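Local coordinates for hypothetical Thioesterase Protein SP_1851 (Streptococcus pneumoniae serotype 4, PDB 4XY5) that is a putative PaaI-type thioesterase of the HotDog superfamily that probably hydrolyses acyl thioesters, at residues 53-62 with 102-110. The protein carries 1 engineered substitution. Sequence-based numbering, arbitrary orientation.
Sequences LCAQISGLVV and CVMDVDITN. Engineered in segment 53-62: Ala55 (natural residue Asp).
Met104 lies against the turn carrying Val61 and Val62, its chain bent at chi2 (-56°) so that sulfur and methyl run alongside these two valines. Val61 and Met104 reach toward each other tip to tip, Val61 CG1 lying 3.8 Å from Met104 SD, whereas Val62 crosses the methionine at about a right angle, Val62 CG2 pressed to Met104 CE at 3.4 Å, tighter than a usual carbon contact. Ser58 OG lies alongside the methionine stem, 3.1 Å from Met104 CG; this buried oxygen has no hydrogen-bond partner in the model. Helix 47-64 is the central helix of a hotdog fold, wrapped by the antiparallel sheet; the axes of 53-62 and strand 102-109 make 135° between their N-to-C directions, with Met104, Val106 and Ile108 turned toward the helix. Val106 CG1 touches Cys54 CA and lies 3.8 Å from Cys54 SG, while Ile57 CG2 flanks the same methyl. With SG swung anti to its carbonyl carbon (chi1 -66°), Cys54 also reaches Ile108, SG to CD1 3.7 Å. Ile108 CD1 lies 3.9 Å from Leu53 CB, the two side chains crossing nearly perpendicularly. On the strand's other face, Asp105 OD1 shares a hydrogen bond with Thr120 OG1 and a salt bridge with Lys118 of a third subunit.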
ATOM      1  N   LEU A  53      -3.988 -15.989  -3.400  1.00  6.30           N
ATOM      2  CA  LEU A  53      -4.538 -16.696  -2.239  1.00  8.89           C
ATOM      3  C   LEU A  53      -5.225 -15.695  -1.305  1.00  9.69           C
ATOM      4  O   LEU A  53      -6.361 -15.911  -0.882  1.00 10.71           O
ATOM      5  CB  LEU A  53      -3.449 -17.463  -1.486  1.00 11.16           C
ATOM      6  CG  LEU A  53      -2.694 -18.579  -2.213  1.00 11.43           C
ATOM      7  CD1 LEU A  53      -1.694 -19.245  -1.277  1.00 11.01           C
ATOM      8  CD2 LEU A  53      -3.653 -19.639  -2.785  1.00 11.40           C
ATOM      9  N   CYS A  54      -4.556 -14.579  -1.022  1.00  8.25           N
ATOM     10  CA  CYS A  54      -5.113 -13.586  -0.102  1.00  9.39           C
ATOM     11  C   CYS A  54      -6.372 -12.914  -0.658  1.00  9.46           C
ATOM     12  O   CYS A  54      -7.346 -12.690   0.073  1.00  9.54           O
ATOM     13  CB  CYS A  54      -4.079 -12.506   0.234  1.00  9.58           C
ATOM     14  SG  CYS A  54      -2.693 -13.126   1.171  1.00 11.19           S
ATOM     15  N   ALA A  55      -6.349 -12.581  -1.947  1.00  7.77           N
ATOM     16  CA  ALA A  55      -7.477 -11.873  -2.555  1.00  9.35           C
ATOM     17  C   ALA A  55      -8.727 -12.734  -2.611  1.00 10.00           C
ATOM     18  O   ALA A  55      -9.843 -12.249  -2.394  1.00 10.06           O
ATOM     19  CB  ALA A  55      -7.119 -11.390  -3.954  1.00  9.63           C
ATOM     20  N   GLN A  56      -8.548 -14.007  -2.931  1.00  8.87           N
ATOM     21  CA  GLN A  56      -9.675 -14.925  -2.938  1.00 13.07           C
ATOM     22  C   GLN A  56     -10.288 -15.037  -1.535  1.00 11.97           C
ATOM     23  O   GLN A  56     -11.513 -14.951  -1.359  1.00 11.39           O
ATOM     24  CB  GLN A  56      -9.227 -16.286  -3.450  1.00 11.18           C
ATOM     25  CG  GLN A  56     -10.344 -17.312  -3.567  1.00 11.96           C
ATOM     26  CD  GLN A  56     -11.343 -16.986  -4.664  1.00 16.44           C
ATOM     27  OE1 GLN A  56     -11.214 -15.988  -5.379  1.00 15.68           O
ATOM     28  NE2 GLN A  56     -12.357 -17.832  -4.797  1.00 23.27           N
ATOM     29  N   ILE A  57      -9.435 -15.165  -0.526  1.00 10.32           N
ATOM     30  CA  ILE A  57      -9.934 -15.283   0.843  1.00 11.15           C
ATOM     31  C   ILE A  57     -10.590 -13.966   1.281  1.00 11.36           C
ATOM     32  O   ILE A  57     -11.596 -13.975   1.986  1.00 13.09           O
ATOM     33  CB  ILE A  57      -8.807 -15.733   1.828  1.00 11.68           C
ATOM     34  CG1 ILE A  57      -8.784 -17.264   1.935  1.00 11.91           C
ATOM     35  CG2 ILE A  57      -9.032 -15.179   3.240  1.00 12.32           C
ATOM     36  CD1 ILE A  57      -8.655 -18.003   0.592  1.00 13.13           C
ATOM     37  N   SER A  58     -10.074 -12.832   0.817  1.00  9.48           N
ATOM     38  CA  SER A  58     -10.725 -11.555   1.118  1.00  9.60           C
ATOM     39  C   SER A  58     -12.139 -11.520   0.537  1.00 11.72           C
ATOM     40  O   SER A  58     -13.080 -11.029   1.171  1.00 13.32           O
ATOM     41  CB  SER A  58      -9.907 -10.378   0.576  1.00  9.98           C
ATOM     42  OG  SER A  58     -10.544  -9.136   0.880  1.00 15.59           O
ATOM     43  N   GLY A  59     -12.284 -12.036  -0.676  1.00 11.40           N
ATOM     44  CA  GLY A  59     -13.594 -12.095  -1.306  1.00 13.48           C
ATOM     45  C   GLY A  59     -14.528 -13.005  -0.526  1.00 17.07           C
ATOM     46  O   GLY A  59     -15.699 -12.677  -0.328  1.00 15.16           O
ATOM     47  N   LEU A  60     -14.004 -14.140  -0.074  1.00 13.05           N
ATOM     48  CA  LEU A  60     -14.789 -15.064   0.748  1.00 12.81           C
ATOM     49  C   LEU A  60     -15.219 -14.406   2.059  1.00 15.36           C
ATOM     50  O   LEU A  60     -16.320 -14.653   2.552  1.00 14.51           O
ATOM     51  CB  LEU A  60     -14.004 -16.350   1.020  1.00 14.23           C
ATOM     52  CG  LEU A  60     -13.772 -17.280  -0.188  1.00 17.27           C
ATOM     53  CD1 LEU A  60     -12.813 -18.374   0.195  1.00 14.55           C
ATOM     54  CD2 LEU A  60     -15.076 -17.877  -0.701  1.00 17.10           C
ATOM     55  N   VAL A  61     -14.373 -13.548   2.629  1.00 13.72           N
ATOM     56  CA  VAL A  61     -14.785 -12.830   3.837  1.00 13.24           C
ATOM     57  C   VAL A  61     -16.006 -11.955   3.540  1.00 15.43           C
ATOM     58  O   VAL A  61     -16.963 -11.955   4.317  1.00 17.56           O
ATOM     59  CB  VAL A  61     -13.655 -11.959   4.417  1.00 12.91           C
ATOM     60  CG1 VAL A  61     -14.178 -11.076   5.554  1.00 13.99           C
ATOM     61  CG2 VAL A  61     -12.529 -12.822   4.935  1.00 12.55           C
ATOM     62  N   VAL A  62     -15.972 -11.234   2.419  1.00 13.43           N
ATOM     63  CA  VAL A  62     -17.101 -10.422   1.962  1.00 16.58           C
ATOM     64  C   VAL A  62     -18.383 -11.243   1.867  1.00 18.43           C
ATOM     65  O   VAL A  62     -19.428 -10.844   2.378  1.00 19.15           O
ATOM     66  CB  VAL A  62     -16.864  -9.803   0.565  1.00 20.50           C
ATOM     67  CG1 VAL A  62     -18.130  -9.098   0.083  1.00 22.96           C
ATOM     68  CG2 VAL A  62     -15.693  -8.832   0.564  1.00 21.44           C
ATOM     69  N   CYS A 102     -15.274  -2.089   2.950  1.00 22.24           N
ATOM     70  CA  CYS A 102     -14.805  -2.956   4.012  1.00 17.91           C
ATOM     71  C   CYS A 102     -13.290  -3.063   3.944  1.00 19.36           C
ATOM     72  O   CYS A 102     -12.703  -2.981   2.862  1.00 19.56           O
ATOM     73  CB  CYS A 102     -15.415  -4.348   3.904  1.00 21.50           C
ATOM     74  SG  CYS A 102     -17.136  -4.445   4.405  1.00 27.08           S
ATOM     75  N   VAL A 103     -12.665  -3.256   5.096  1.00 14.05           N
ATOM     76  CA  VAL A 103     -11.231  -3.512   5.129  1.00 15.38           C
ATOM     77  C   VAL A 103     -10.954  -4.903   5.689  1.00 13.46           C
ATOM     78  O   VAL A 103     -11.362  -5.218   6.804  1.00 13.84           O
ATOM     79  CB  VAL A 103     -10.485  -2.467   5.967  1.00 15.80           C
ATOM     80  CG1 VAL A 103      -8.984  -2.762   5.944  1.00 14.42           C
ATOM     81  CG2 VAL A 103     -10.778  -1.063   5.433  1.00 18.22           C
ATOM     82  N   MET A 104     -10.271  -5.729   4.900  1.00 13.51           N
ATOM     83  CA  MET A 104      -9.963  -7.109   5.286  1.00 16.61           C
ATOM     84  C   MET A 104      -8.477  -7.261   5.548  1.00 13.67           C
ATOM     85  O   MET A 104      -7.675  -6.810   4.736  1.00 14.77           O
ATOM     86  CB  MET A 104     -10.361  -8.107   4.187  1.00 13.04           C
ATOM     87  CG  MET A 104     -11.626  -7.785   3.403  1.00 21.31           C
ATOM     88  SD  MET A 104     -13.014  -7.574   4.510  1.00 22.92           S
ATOM     89  CE  MET A 104     -14.420  -7.679   3.441  1.00 25.84           C
ATOM     90  N   ASP A 105      -8.115  -7.901   6.653  1.00  9.49           N
ATOM     91  CA  ASP A 105      -6.732  -8.334   6.863  1.00 13.31           C
ATOM     92  C   ASP A 105      -6.622  -9.813   6.510  1.00 15.39           C
ATOM     93  O   ASP A 105      -7.474 -10.614   6.904  1.00 13.04           O
ATOM     94  CB  ASP A 105      -6.278  -8.119   8.307  1.00 16.01           C
ATOM     95  CG  ASP A 105      -5.846  -6.682   8.587  1.00 21.09           C
ATOM     96  OD1 ASP A 105      -5.730  -5.862   7.642  1.00 17.68           O
ATOM     97  OD2 ASP A 105      -5.603  -6.384   9.771  1.00 22.87           O
ATOM     98  N   VAL A 106      -5.588 -10.179   5.764  1.00 10.13           N
ATOM     99  CA  VAL A 106      -5.385 -11.591   5.416  1.00 10.79           C
ATOM    100  C   VAL A 106      -3.946 -11.965   5.701  1.00 14.37           C
ATOM    101  O   VAL A 106      -3.034 -11.258   5.287  1.00 13.66           O
ATOM    102  CB  VAL A 106      -5.719 -11.875   3.943  1.00 11.40           C
ATOM    103  CG1 VAL A 106      -5.531 -13.372   3.631  1.00 10.69           C
ATOM    104  CG2 VAL A 106      -7.149 -11.426   3.629  1.00 11.78           C
ATOM    105  N   ASP A 107      -3.748 -13.072   6.417  1.00 12.75           N
ATOM    106  CA  ASP A 107      -2.411 -13.470   6.862  1.00 15.77           C
ATOM    107  C   ASP A 107      -2.166 -14.893   6.420  1.00 14.16           C
ATOM    108  O   ASP A 107      -3.053 -15.717   6.548  1.00 14.71           O
ATOM    109  CB  ASP A 107      -2.286 -13.362   8.387  1.00 18.75           C
ATOM    110  CG  ASP A 107      -2.587 -11.954   8.906  1.00 27.70           C
ATOM    111  OD1 ASP A 107      -2.032 -10.968   8.365  1.00 30.04           O
ATOM    112  OD2 ASP A 107      -3.401 -11.831   9.845  1.00 35.28           O
ATOM    113  N   ILE A 108      -0.980 -15.182   5.892  1.00 10.99           N
ATOM    114  CA  ILE A 108      -0.650 -16.548   5.533  1.00 10.80           C
ATOM    115  C   ILE A 108       0.500 -17.072   6.384  1.00 12.69           C
ATOM    116  O   ILE A 108       1.530 -16.403   6.538  1.00 13.35           O
ATOM    117  CB  ILE A 108      -0.287 -16.684   4.036  1.00 10.84           C
ATOM    118  CG1 ILE A 108      -1.477 -16.256   3.166  1.00 12.57           C
ATOM    119  CG2 ILE A 108       0.124 -18.126   3.737  1.00 12.58           C
ATOM    120  CD1 ILE A 108      -1.275 -16.553   1.629  1.00  9.86           C
ATOM    121  N   THR A 109       0.295 -18.263   6.945  1.00 14.73           N
ATOM    122  CA  THR A 109       1.316 -18.963   7.723  1.00 16.80           C
ATOM    123  C   THR A 109       1.592 -20.329   7.092  1.00 15.73           C
ATOM    124  O   THR A 109       0.733 -20.876   6.401  1.00 18.65           O
ATOM    125  CB  THR A 109       0.879 -19.154   9.190  1.00 15.70           C
ATOM    126  OG1 THR A 109      -0.388 -19.822   9.222  1.00 23.32           O
ATOM    127  CG2 THR A 109       0.737 -17.802   9.880  1.00 17.09           C
ATOM    128  N   ASN A 110       2.778 -20.888   7.318  1.00 17.47           N
ATOM    129  CA  ASN A 110       3.033 -22.227   6.789  1.00 16.27           C
ATOM    130  C   ASN A 110       2.775 -23.275   7.859  1.00 21.51           C
ATOM    131  O   ASN A 110       2.340 -22.937   8.957  1.00 20.64           O
ATOM    132  CB  ASN A 110       4.454 -22.351   6.212  1.00 19.62           C
ATOM    133  CG  ASN A 110       5.543 -22.177   7.252  1.00 23.52           C
ATOM    134  OD1 ASN A 110       5.299 -22.269   8.451  1.00 26.73           O
ATOM    135  ND2 ASN A 110       6.768 -21.937   6.785  1.00 25.94           N
TER